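Local coordinates for protein bacterioferritin (Mycobacterium tuberculosis, PDB 3UOI) that probably stores iron, oxidising Fe(2+) with dioxygen at a ferroxidase centre and laying it down as a mineral core inside a 24-subunit, heme-binding shell, at residues N25-F39 against L79-D92. Numbering follows the deposited sequence.
Sequences NQYFLHSKMQDNWGF and LRIGQTLREQFEAD. With HEM (protoporphyrin IX containing Fe), chain B.
H30 sits between Q88 over one ring face and Q26 of its own helix over the other. Q88 CG lies over the centre of its face, 3.4 Å from the centroid, and the Q88 amide stacks on the ring, its plane about 28° off. Q26 CG covers the opposite face near its rim. G82 N donates to H30 NE2 at 3.0 Å, from a position tilted out of the ring plane. On the other nitrogen, H30 ND1 makes a weak bond to D92 OD2.

Q26 has its CG anti to the backbone N (chi1 -176°) and runs out extended to the loop. There its amide works both ways. OE1 takes a straight bond from R80 N (2.9 Å), which arrives above the carbonyl plane. NE2 gives an equally straight one to the anti lone pair of D92 OD2 (3.0 Å), with amide and carboxylate nearly coplanar.

Further along, Q34 NE2 donates to Q88 OE1 (3.1 Å), while Q34 OE1 is held by T46. Q88 NE2 turns back to G82 O and lies close to W37 CH2 (3.3 Å). L85 fills in between W37 and F39, its CD1 over the F39 ring.

The solvent side is looser. R80 and Q83 are exposed; a water links R80 NE to Q26 OE1, and Q83 touches the M33 methyl and the edge of the W37 ring. F28 packs its ring face on a heme methyl.

Segments 25-36 and 85-92, of helices 7-36 and 85-112, run antiparallel, at 165°, with the long crossover loop wedged alongside, as in the four-helix bundle of ferritins and bacterioferritins.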
ATOM      1  N   ASN A  25      47.522  10.589   5.270  1.00 18.77           N
ATOM      2  CA  ASN A  25      47.787  11.231   6.528  1.00 17.16           C
ATOM      3  C   ASN A  25      47.749  12.772   6.492  1.00 18.19           C
ATOM      4  O   ASN A  25      47.261  13.396   7.354  1.00 17.75           O
ATOM      5  CB  ASN A  25      49.088  10.759   7.107  1.00 16.90           C
ATOM      6  CG  ASN A  25      49.048   9.343   7.495  1.00 15.38           C
ATOM      7  OD1 ASN A  25      48.286   8.628   6.981  1.00 21.92           O
ATOM      8  ND2 ASN A  25      49.869   8.950   8.415  1.00 14.63           N
ATOM      9  N   GLN A  26      48.299  13.355   5.471  1.00 19.81           N
ATOM     10  CA  GLN A  26      48.291  14.782   5.473  1.00 19.82           C
ATOM     11  C   GLN A  26      46.892  15.280   5.352  1.00 20.41           C
ATOM     12  O   GLN A  26      46.509  16.109   6.108  1.00 23.07           O
ATOM     13  CB  GLN A  26      49.225  15.369   4.424  1.00 22.02           C
ATOM     14  CG  GLN A  26      49.366  16.876   4.384  1.00 14.98           C
ATOM     15  CD  GLN A  26      50.420  17.280   3.413  1.00 22.89           C
ATOM     16  OE1 GLN A  26      51.548  16.921   3.553  1.00 26.47           O
ATOM     17  NE2 GLN A  26      50.042  18.025   2.412  1.00 22.38           N
ATOM     18  N   TYR A  27      46.138  14.706   4.430  1.00 17.58           N
ATOM     19  CA  TYR A  27      44.794  15.131   4.167  1.00 19.00           C
ATOM     20  C   TYR A  27      43.886  14.903   5.357  1.00 19.87           C
ATOM     21  O   TYR A  27      43.098  15.720   5.696  1.00 17.33           O
ATOM     22  CB  TYR A  27      44.201  14.502   2.884  1.00 19.83           C
ATOM     23  CG  TYR A  27      44.879  14.846   1.542  1.00 20.50           C
ATOM     24  CD1 TYR A  27      45.805  15.840   1.435  1.00 21.55           C
ATOM     25  CD2 TYR A  27      44.587  14.162   0.404  1.00 22.36           C
ATOM     26  CE1 TYR A  27      46.435  16.126   0.235  1.00 26.08           C
ATOM     27  CE2 TYR A  27      45.219  14.462  -0.812  1.00 23.34           C
ATOM     28  CZ  TYR A  27      46.156  15.438  -0.887  1.00 24.52           C
ATOM     29  OH  TYR A  27      46.808  15.757  -2.080  1.00 27.99           O
ATOM     30  N   PHE A  28      44.043  13.768   5.983  1.00 16.98           N
ATOM     31  CA  PHE A  28      43.169  13.476   7.107  1.00 19.00           C
ATOM     32  C   PHE A  28      43.364  14.421   8.254  1.00 17.21           C
ATOM     33  O   PHE A  28      42.435  15.022   8.669  1.00 16.83           O
ATOM     34  CB  PHE A  28      43.356  12.058   7.636  1.00 19.31           C
ATOM     35  CG  PHE A  28      42.243  11.591   8.555  1.00 20.77           C
ATOM     36  CD1 PHE A  28      41.067  11.056   8.044  1.00 21.12           C
ATOM     37  CD2 PHE A  28      42.362  11.677   9.916  1.00 22.44           C
ATOM     38  CE1 PHE A  28      40.059  10.613   8.881  1.00 22.89           C
ATOM     39  CE2 PHE A  28      41.329  11.231  10.743  1.00 23.20           C
ATOM     40  CZ  PHE A  28      40.199  10.704  10.215  1.00 19.29           C
ATOM     41  N   LEU A  29      44.611  14.571   8.690  1.00 16.93           N
ATOM     42  CA  LEU A  29      44.939  15.407   9.828  1.00 19.10           C
ATOM     43  C   LEU A  29      44.533  16.828   9.545  1.00 20.37           C
ATOM     44  O   LEU A  29      44.041  17.466  10.374  1.00 22.66           O
ATOM     45  CB  LEU A  29      46.379  15.320  10.226  1.00 17.64           C
ATOM     46  CG  LEU A  29      46.753  16.157  11.422  1.00 18.23           C
ATOM     47  CD1 LEU A  29      46.315  15.583  12.687  1.00 19.47           C
ATOM     48  CD2 LEU A  29      48.189  16.328  11.439  1.00 24.66           C
ATOM     49  N   HIS A  30      44.694  17.261   8.317  1.00 22.38           N
ATOM     50  CA  HIS A  30      44.235  18.569   7.910  1.00 21.57           C
ATOM     51  C   HIS A  30      42.714  18.723   8.074  1.00 21.53           C
ATOM     52  O   HIS A  30      42.262  19.734   8.532  1.00 18.46           O
ATOM     53  CB  HIS A  30      44.640  18.892   6.479  1.00 22.22           C
ATOM     54  CG  HIS A  30      46.002  19.482   6.355  1.00 18.90           C
ATOM     55  ND1 HIS A  30      46.531  19.874   5.157  1.00 21.38           N
ATOM     56  CD2 HIS A  30      46.944  19.731   7.277  1.00 11.40           C
ATOM     57  CE1 HIS A  30      47.745  20.329   5.345  1.00 18.37           C
ATOM     58  NE2 HIS A  30      48.019  20.249   6.625  1.00 22.83           N
ATOM     59  N   SER A  31      41.968  17.689   7.712  1.00 19.35           N
ATOM     60  CA  SER A  31      40.529  17.690   7.894  1.00 19.45           C
ATOM     61  C   SER A  31      40.083  17.752   9.368  1.00 20.82           C
ATOM     62  O   SER A  31      39.172  18.457   9.697  1.00 22.67           O
ATOM     63  CB  SER A  31      39.851  16.576   7.119  1.00 14.67           C
ATOM     64  OG  SER A  31      39.629  15.480   7.875  1.00 16.43           O
ATOM     65  N   LYS A  32      40.746  17.014  10.231  1.00 20.41           N
ATOM     66  CA  LYS A  32      40.496  17.097  11.650  1.00 20.23           C
ATOM     67  C   LYS A  32      40.854  18.467  12.219  1.00 20.34           C
ATOM     68  O   LYS A  32      40.180  18.953  13.074  1.00 21.19           O
ATOM     69  CB  LYS A  32      41.269  16.051  12.405  1.00 20.29           C
ATOM     70  CG  LYS A  32      41.011  14.677  12.013  1.00 18.64           C
ATOM     71  CD  LYS A  32      39.601  14.254  12.127  1.00 28.04           C
ATOM     72  CE  LYS A  32      39.091  14.177  13.519  1.00 24.09           C
ATOM     73  NZ  LYS A  32      37.691  14.238  13.577  1.00 17.42           N
ATOM     74  N   MET A  33      41.965  19.025  11.766  1.00 18.03           N
ATOM     75  CA  MET A  33      42.410  20.321  12.189  1.00 19.28           C
ATOM     76  C   MET A  33      41.423  21.349  11.714  1.00 19.91           C
ATOM     77  O   MET A  33      41.176  22.274  12.404  1.00 23.20           O
ATOM     78  CB  MET A  33      43.793  20.673  11.663  1.00 20.06           C
ATOM     79  CG  MET A  33      45.003  19.947  12.231  1.00 18.98           C
ATOM     80  SD  MET A  33      46.570  20.507  11.521  1.00 20.93           S
ATOM     81  CE  MET A  33      46.851  22.105  12.168  1.00 21.87           C
ATOM     82  N   GLN A  34      40.899  21.189  10.509  1.00 20.80           N
ATOM     83  CA  GLN A  34      39.892  22.104   9.985  1.00 21.20           C
ATOM     84  C   GLN A  34      38.596  22.023  10.795  1.00 21.29           C
ATOM     85  O   GLN A  34      38.020  22.987  11.152  1.00 20.03           O
ATOM     86  CB  GLN A  34      39.666  21.922   8.495  1.00 20.61           C
ATOM     87  CG  GLN A  34      40.836  22.213   7.652  1.00 23.15           C
ATOM     88  CD  GLN A  34      40.761  21.715   6.222  1.00 28.48           C
ATOM     89  OE1 GLN A  34      39.807  21.126   5.807  1.00 33.30           O
ATOM     90  NE2 GLN A  34      41.778  21.985   5.472  1.00 29.25           N
ATOM     91  N   ASP A  35      38.204  20.818  11.122  1.00 22.20           N
ATOM     92  CA  ASP A  35      37.058  20.612  11.959  1.00 25.29           C
ATOM     93  C   ASP A  35      37.223  21.215  13.343  1.00 24.82           C
ATOM     94  O   ASP A  35      36.319  21.798  13.826  1.00 25.89           O
ATOM     95  CB  ASP A  35      36.734  19.148  12.077  1.00 27.55           C
ATOM     96  CG  ASP A  35      35.285  18.887  12.036  1.00 32.32           C
ATOM     97  OD1 ASP A  35      34.523  19.829  12.166  1.00 35.17           O
ATOM     98  OD2 ASP A  35      34.912  17.732  11.914  1.00 36.05           O
ATOM     99  N   ASN A  36      38.387  21.056  13.945  1.00 24.49           N
ATOM    100  CA  ASN A  36      38.739  21.609  15.246  1.00 26.14           C
ATOM    101  C   ASN A  36      38.780  23.121  15.299  1.00 27.16           C
ATOM    102  O   ASN A  36      38.425  23.686  16.291  1.00 29.90           O
ATOM    103  CB  ASN A  36      39.995  21.002  15.840  1.00 24.59           C
ATOM    104  CG  ASN A  36      40.402  21.645  17.172  1.00 29.96           C
ATOM    105  OD1 ASN A  36      39.626  21.826  18.059  1.00 27.99           O
ATOM    106  ND2 ASN A  36      41.641  21.982  17.273  1.00 33.05           N
ATOM    107  N   TRP A  37      39.211  23.745  14.221  1.00 25.78           N
ATOM    108  CA  TRP A  37      39.230  25.185  14.090  1.00 25.29           C
ATOM    109  C   TRP A  37      37.781  25.729  13.938  1.00 24.86           C
ATOM    110  O   TRP A  37      37.546  26.902  14.010  1.00 23.24           O
ATOM    111  CB  TRP A  37      40.118  25.631  12.905  1.00 23.95           C
ATOM    112  CG  TRP A  37      41.555  25.495  13.115  1.00 25.78           C
ATOM    113  CD1 TRP A  37      42.177  25.439  14.285  1.00 18.72           C
ATOM    114  CD2 TRP A  37      42.578  25.431  12.120  1.00 26.17           C
ATOM    115  NE1 TRP A  37      43.496  25.347  14.126  1.00 22.68           N
ATOM    116  CE2 TRP A  37      43.788  25.325  12.797  1.00 25.39           C
ATOM    117  CE3 TRP A  37      42.592  25.445  10.733  1.00 26.10           C
ATOM    118  CZ2 TRP A  37      45.007  25.239  12.136  1.00 26.29           C
ATOM    119  CZ3 TRP A  37      43.806  25.353  10.080  1.00 24.22           C
ATOM    120  CH2 TRP A  37      44.992  25.246  10.787  1.00 23.69           C
ATOM    121  N   GLY A  38      36.851  24.812  13.713  1.00 22.90           N
ATOM    122  CA  GLY A  38      35.480  25.102  13.406  1.00 24.52           C
ATOM    123  C   GLY A  38      35.044  25.292  11.952  1.00 22.95           C
ATOM    124  O   GLY A  38      33.933  25.622  11.701  1.00 23.47           O
ATOM    125  N   PHE A  39      35.933  25.067  11.007  1.00 23.88           N
ATOM    126  CA  PHE A  39      35.629  25.145   9.595  1.00 22.34           C
ATOM    127  C   PHE A  39      35.044  23.795   9.161  1.00 24.35           C
ATOM    128  O   PHE A  39      35.611  23.101   8.376  1.00 21.42           O
ATOM    129  CB  PHE A  39      36.870  25.517   8.790  1.00 21.74           C
ATOM    130  CG  PHE A  39      37.510  26.819   9.207  1.00 20.08           C
ATOM    131  CD1 PHE A  39      36.891  28.025   8.943  1.00 24.34           C
ATOM    132  CD2 PHE A  39      38.695  26.841   9.883  1.00 19.28           C
ATOM    133  CE1 PHE A  39      37.448  29.227   9.333  1.00 15.85           C
ATOM    134  CE2 PHE A  39      39.242  28.029  10.276  1.00 22.18           C
ATOM    135  CZ  PHE A  39      38.604  29.228  10.001  1.00 18.82           C
ATOM    136  N   LEU A  79      55.387  14.985   5.573  1.00 26.81           N
ATOM    137  CA  LEU A  79      54.215  15.809   5.722  1.00 26.52           C
ATOM    138  C   LEU A  79      54.488  17.327   5.795  1.00 26.41           C
ATOM    139  O   LEU A  79      55.433  17.758   6.377  1.00 26.05           O
ATOM    140  CB  LEU A  79      53.495  15.374   6.989  1.00 26.05           C
ATOM    141  CG  LEU A  79      52.438  14.268   7.181  1.00 28.60           C
ATOM    142  CD1 LEU A  79      52.388  13.163   6.173  1.00 25.33           C
ATOM    143  CD2 LEU A  79      52.566  13.706   8.548  1.00 22.66           C
ATOM    144  N   ARG A  80      53.628  18.113   5.181  1.00 26.85           N
ATOM    145  CA  ARG A  80      53.646  19.553   5.333  1.00 27.02           C
ATOM    146  C   ARG A  80      52.350  19.919   5.997  1.00 26.57           C
ATOM    147  O   ARG A  80      51.355  19.927   5.377  1.00 24.28           O
ATOM    148  CB  ARG A  80      53.712  20.236   3.987  1.00 29.45           C
ATOM    149  CG  ARG A  80      55.026  20.218   3.322  1.00 29.91           C
ATOM    150  CD  ARG A  80      54.883  20.358   1.852  1.00 36.70           C
ATOM    151  NE  ARG A  80      54.875  19.083   1.162  1.00 39.95           N
ATOM    152  CZ  ARG A  80      55.551  18.847   0.052  1.00 40.61           C
ATOM    153  NH1 ARG A  80      56.274  19.802  -0.483  1.00 37.88           N
ATOM    154  NH2 ARG A  80      55.506  17.664  -0.517  1.00 38.71           N
ATOM    155  N   ILE A  81      52.380  20.216   7.269  1.00 26.49           N
ATOM    156  CA  ILE A  81      51.163  20.470   7.971  1.00 27.88           C
ATOM    157  C   ILE A  81      50.878  21.947   8.229  1.00 27.61           C
ATOM    158  O   ILE A  81      51.590  22.600   8.926  1.00 29.57           O
ATOM    159  CB  ILE A  81      51.210  19.771   9.262  1.00 28.63           C
ATOM    160  CG1 ILE A  81      51.300  18.250   9.040  1.00 27.63           C
ATOM    161  CG2 ILE A  81      50.097  20.244  10.103  1.00 30.56           C
ATOM    162  CD1 ILE A  81      50.088  17.556   8.618  1.00 23.28           C
ATOM    163  N   GLY A  82      49.833  22.438   7.600  1.00 26.92           N
ATOM    164  CA  GLY A  82      49.462  23.825   7.643  1.00 28.32           C
ATOM    165  C   GLY A  82      48.842  24.345   8.915  1.00 27.66           C
ATOM    166  O   GLY A  82      48.008  23.742   9.508  1.00 26.18           O
ATOM    167  N   GLN A  83      49.325  25.490   9.326  1.00 27.75           N
ATOM    168  CA  GLN A  83      48.871  26.084  10.544  1.00 27.92           C
ATOM    169  C   GLN A  83      47.832  27.181  10.271  1.00 27.14           C
ATOM    170  O   GLN A  83      47.381  27.858  11.147  1.00 25.86           O
ATOM    171  CB  GLN A  83      50.055  26.502  11.422  1.00 26.77           C
ATOM    172  CG  GLN A  83      50.642  25.401  12.352  1.00 32.30           C
ATOM    173  CD  GLN A  83      49.614  24.631  13.248  1.00 40.18           C
ATOM    174  OE1 GLN A  83      48.577  25.142  13.598  1.00 38.44           O
ATOM    175  NE2 GLN A  83      49.944  23.402  13.605  1.00 37.75           N
ATOM    176  N   THR A  84      47.500  27.318   8.997  1.00 27.92           N
ATOM    177  CA  THR A  84      46.426  28.139   8.510  1.00 27.14           C
ATOM    178  C   THR A  84      45.738  27.455   7.346  1.00 26.36           C
ATOM    179  O   THR A  84      46.236  26.498   6.860  1.00 28.28           O
ATOM    180  CB  THR A  84      46.823  29.584   8.159  1.00 27.50           C
ATOM    181  OG1 THR A  84      47.809  29.604   7.138  1.00 29.96           O
ATOM    182  CG2 THR A  84      47.317  30.297   9.315  1.00 28.71           C
ATOM    183  N   LEU A  85      44.563  27.911   6.954  1.00 24.82           N
ATOM    184  CA  LEU A  85      43.862  27.293   5.857  1.00 25.58           C
ATOM    185  C   LEU A  85      44.710  27.463   4.607  1.00 25.75           C
ATOM    186  O   LEU A  85      44.928  26.513   3.901  1.00 24.14           O
ATOM    187  CB  LEU A  85      42.470  27.877   5.632  1.00 26.11           C
ATOM    188  CG  LEU A  85      41.289  27.550   6.549  1.00 26.76           C
ATOM    189  CD1 LEU A  85      39.958  27.810   5.892  1.00 26.82           C
ATOM    190  CD2 LEU A  85      41.354  26.167   7.096  1.00 24.16           C
ATOM    191  N   ARG A  86      45.236  28.668   4.413  1.00 24.26           N
ATOM    192  CA  ARG A  86      46.060  28.982   3.261  1.00 25.83           C
ATOM    193  C   ARG A  86      47.316  28.136   3.201  1.00 23.33           C
ATOM    194  O   ARG A  86      47.569  27.586   2.211  1.00 24.17           O
ATOM    195  CB  ARG A  86      46.423  30.463   3.228  1.00 26.11           C
ATOM    196  CG  ARG A  86      47.391  30.861   2.141  1.00 27.73           C
ATOM    197  CD  ARG A  86      47.746  32.273   2.207  1.00 27.54           C
ATOM    198  NE  ARG A  86      46.694  33.132   1.756  1.00 26.72           N
ATOM    199  CZ  ARG A  86      46.437  33.437   0.492  1.00 28.81           C
ATOM    200  NH1 ARG A  86      47.128  32.957  -0.490  1.00 24.37           N
ATOM    201  NH2 ARG A  86      45.448  34.226   0.225  1.00 30.51           N
ATOM    202  N   GLU A  87      48.046  27.972   4.281  1.00 22.93           N
ATOM    203  CA  GLU A  87      49.179  27.069   4.247  1.00 23.77           C
ATOM    204  C   GLU A  87      48.726  25.634   3.958  1.00 21.36           C
ATOM    205  O   GLU A  87      49.421  24.932   3.351  1.00 19.30           O
ATOM    206  CB  GLU A  87      50.007  27.052   5.522  1.00 24.47           C
ATOM    207  CG  GLU A  87      50.466  28.324   6.039  1.00 30.27           C
ATOM    208  CD  GLU A  87      51.192  28.183   7.354  1.00 35.06           C
ATOM    209  OE1 GLU A  87      51.449  27.084   7.788  1.00 34.55           O
ATOM    210  OE2 GLU A  87      51.509  29.202   7.952  1.00 40.46           O
ATOM    211  N   GLN A  88      47.576  25.231   4.483  1.00 20.86           N
ATOM    212  CA  GLN A  88      47.049  23.862   4.298  1.00 19.78           C
ATOM    213  C   GLN A  88      46.744  23.490   2.852  1.00 21.24           C
ATOM    214  O   GLN A  88      47.191  22.502   2.373  1.00 22.89           O
ATOM    215  CB  GLN A  88      45.853  23.606   5.204  1.00 18.88           C
ATOM    216  CG  GLN A  88      46.253  23.207   6.542  1.00 12.23           C
ATOM    217  CD  GLN A  88      45.137  23.085   7.537  1.00 20.09           C
ATOM    218  OE1 GLN A  88      43.998  23.277   7.228  1.00 28.14           O
ATOM    219  NE2 GLN A  88      45.476  22.720   8.712  1.00 20.91           N
ATOM    220  N   PHE A  89      46.064  24.367   2.153  1.00 23.76           N
ATOM    221  CA  PHE A  89      45.858  24.223   0.736  1.00 24.75           C
ATOM    222  C   PHE A  89      47.197  24.189   0.001  1.00 24.19           C
ATOM    223  O   PHE A  89      47.330  23.485  -0.941  1.00 24.84           O
ATOM    224  CB  PHE A  89      45.056  25.370   0.166  1.00 23.55           C
ATOM    225  CG  PHE A  89      43.678  25.455   0.644  1.00 26.03           C
ATOM    226  CD1 PHE A  89      42.900  24.356   0.750  1.00 28.08           C
ATOM    227  CD2 PHE A  89      43.120  26.679   0.955  1.00 28.94           C
ATOM    228  CE1 PHE A  89      41.618  24.477   1.193  1.00 26.41           C
ATOM    229  CE2 PHE A  89      41.858  26.776   1.385  1.00 19.54           C
ATOM    230  CZ  PHE A  89      41.118  25.678   1.516  1.00 23.26           C
ATOM    231  N   GLU A  90      48.149  24.993   0.432  1.00 24.80           N
ATOM    232  CA  GLU A  90      49.469  25.047  -0.176  1.00 26.05           C
ATOM    233  C   GLU A  90      50.295  23.798  -0.043  1.00 25.24           C
ATOM    234  O   GLU A  90      50.988  23.399  -0.927  1.00 23.48           O
ATOM    235  CB  GLU A  90      50.239  26.257   0.264  1.00 26.68           C
ATOM    236  CG  GLU A  90      50.252  27.241  -0.796  1.00 33.95           C
ATOM    237  CD  GLU A  90      50.837  28.525  -0.385  1.00 43.14           C
ATOM    238  OE1 GLU A  90      51.140  28.663   0.808  1.00 45.29           O
ATOM    239  OE2 GLU A  90      50.961  29.389  -1.265  1.00 42.18           O
ATOM    240  N   ALA A  91      50.198  23.219   1.122  1.00 24.29           N
ATOM    241  CA  ALA A  91      50.795  21.973   1.467  1.00 23.63           C
ATOM    242  C   ALA A  91      50.197  20.827   0.662  1.00 25.27           C
ATOM    243  O   ALA A  91      50.857  19.943   0.256  1.00 24.61           O
ATOM    244  CB  ALA A  91      50.640  21.754   2.934  1.00 21.06           C
ATOM    245  N   ASP A  92      48.899  20.850   0.500  1.00 25.32           N
ATOM    246  CA  ASP A  92      48.206  19.836  -0.247  1.00 25.16           C
ATOM    247  C   ASP A  92      48.543  19.932  -1.724  1.00 24.60           C
ATOM    248  O   ASP A  92      48.682  18.969  -2.383  1.00 24.47           O
ATOM    249  CB  ASP A  92      46.725  19.856   0.061  1.00 22.98           C
ATOM    250  CG  ASP A  92      46.411  19.448   1.512  1.00 26.36           C
ATOM    251  OD1 ASP A  92      45.286  19.600   1.861  1.00 22.12           O
ATOM    252  OD2 ASP A  92      47.250  19.021   2.284  1.00 29.82           O
TER
HETATM  253  CHA HEM B 200      37.885   4.284   5.582  1.00 24.73           C
HETATM  254  CHB HEM B 200      40.497   6.740   8.790  1.00 20.97           C
HETATM  255  CHC HEM B 200      44.506   4.890   6.840  1.00 24.98           C
HETATM  256  CHD HEM B 200      41.911   2.223   3.752  1.00 19.24           C
HETATM  257  C1A HEM B 200      38.200   4.980   6.730  1.00 26.84           C
HETATM  258  C2A HEM B 200      37.333   5.383   7.812  1.00 32.17           C
HETATM  259  C3A HEM B 200      38.092   6.082   8.681  1.00 28.56           C
HETATM  260  C4A HEM B 200      39.420   6.134   8.189  1.00 24.97           C
HETATM  261  CMA HEM B 200      37.682   6.719  10.017  1.00 33.30           C
HETATM  262  CAA HEM B 200      35.819   5.022   7.851  1.00 33.31           C
HETATM  263  CBA HEM B 200      35.714   3.491   7.904  1.00 34.49           C
HETATM  264  CGA HEM B 200      34.725   2.920   8.913  1.00 42.03           C
HETATM  265  O1A HEM B 200      34.858   1.725   9.372  1.00 41.57           O
HETATM  266  O2A HEM B 200      33.764   3.658   9.264  1.00 38.76           O
HETATM  267  C1B HEM B 200      41.831   6.501   8.506  1.00 28.12           C
HETATM  268  C2B HEM B 200      42.972   7.196   9.091  1.00 30.09           C
HETATM  269  C3B HEM B 200      44.081   6.678   8.576  1.00 30.95           C
HETATM  270  C4B HEM B 200      43.667   5.651   7.622  1.00 27.10           C
HETATM  271  CMB HEM B 200      42.948   8.311  10.171  1.00 30.88           C
HETATM  272  CAB HEM B 200      45.501   7.169   8.984  1.00 30.02           C
HETATM  273  CBB HEM B 200      46.564   6.875   8.245  1.00 33.20           C
HETATM  274  C1C HEM B 200      44.201   3.992   5.825  1.00 24.63           C
HETATM  275  C2C HEM B 200      45.158   3.326   4.945  1.00 23.16           C
HETATM  276  C3C HEM B 200      44.414   2.566   4.113  1.00 24.35           C
HETATM  277  C4C HEM B 200      42.998   2.786   4.381  1.00 21.12           C
HETATM  278  CMC HEM B 200      46.706   3.463   5.011  1.00 18.49           C
HETATM  279  CAC HEM B 200      44.915   1.639   3.006  1.00 21.43           C
HETATM  280  CBC HEM B 200      44.011   1.354   2.063  1.00 26.13           C
HETATM  281  C1D HEM B 200      40.601   2.604   3.912  1.00 23.19           C
HETATM  282  C2D HEM B 200      39.532   2.199   3.043  1.00 30.10           C
HETATM  283  C3D HEM B 200      38.305   2.858   3.644  1.00 29.46           C
HETATM  284  C4D HEM B 200      38.752   3.561   4.779  1.00 27.94           C
HETATM  285  CMD HEM B 200      39.601   1.234   1.811  1.00 22.00           C
HETATM  286  CAD HEM B 200      36.862   2.775   3.192  1.00 30.60           C
HETATM  287  CBD HEM B 200      36.746   3.731   2.016  1.00 35.20           C
HETATM  288  CGD HEM B 200      35.286   3.778   1.673  1.00 37.20           C
HETATM  289  O1D HEM B 200      34.429   3.713   2.610  1.00 45.03           O
HETATM  290  O2D HEM B 200      34.992   3.866   0.467  1.00 38.94           O
HETATM  291  NA  HEM B 200      39.438   5.484   7.002  1.00 24.51           N
HETATM  292  NB  HEM B 200      42.276   5.577   7.590  1.00 24.64           N
HETATM  293  NC  HEM B 200      42.933   3.622   5.425  1.00 25.04           N
HETATM  294  ND  HEM B 200      40.159   3.465   4.902  1.00 20.52           N
HETATM  295 FE   HEM B 200      41.188   4.500   6.146  1.00 23.13          FE
HETATM  296  O   HOH W   1      53.608  16.664   2.019  1.00 31.33           O
HETATM  297  O   HOH W   2      42.891  20.864   2.832  1.00 32.19           O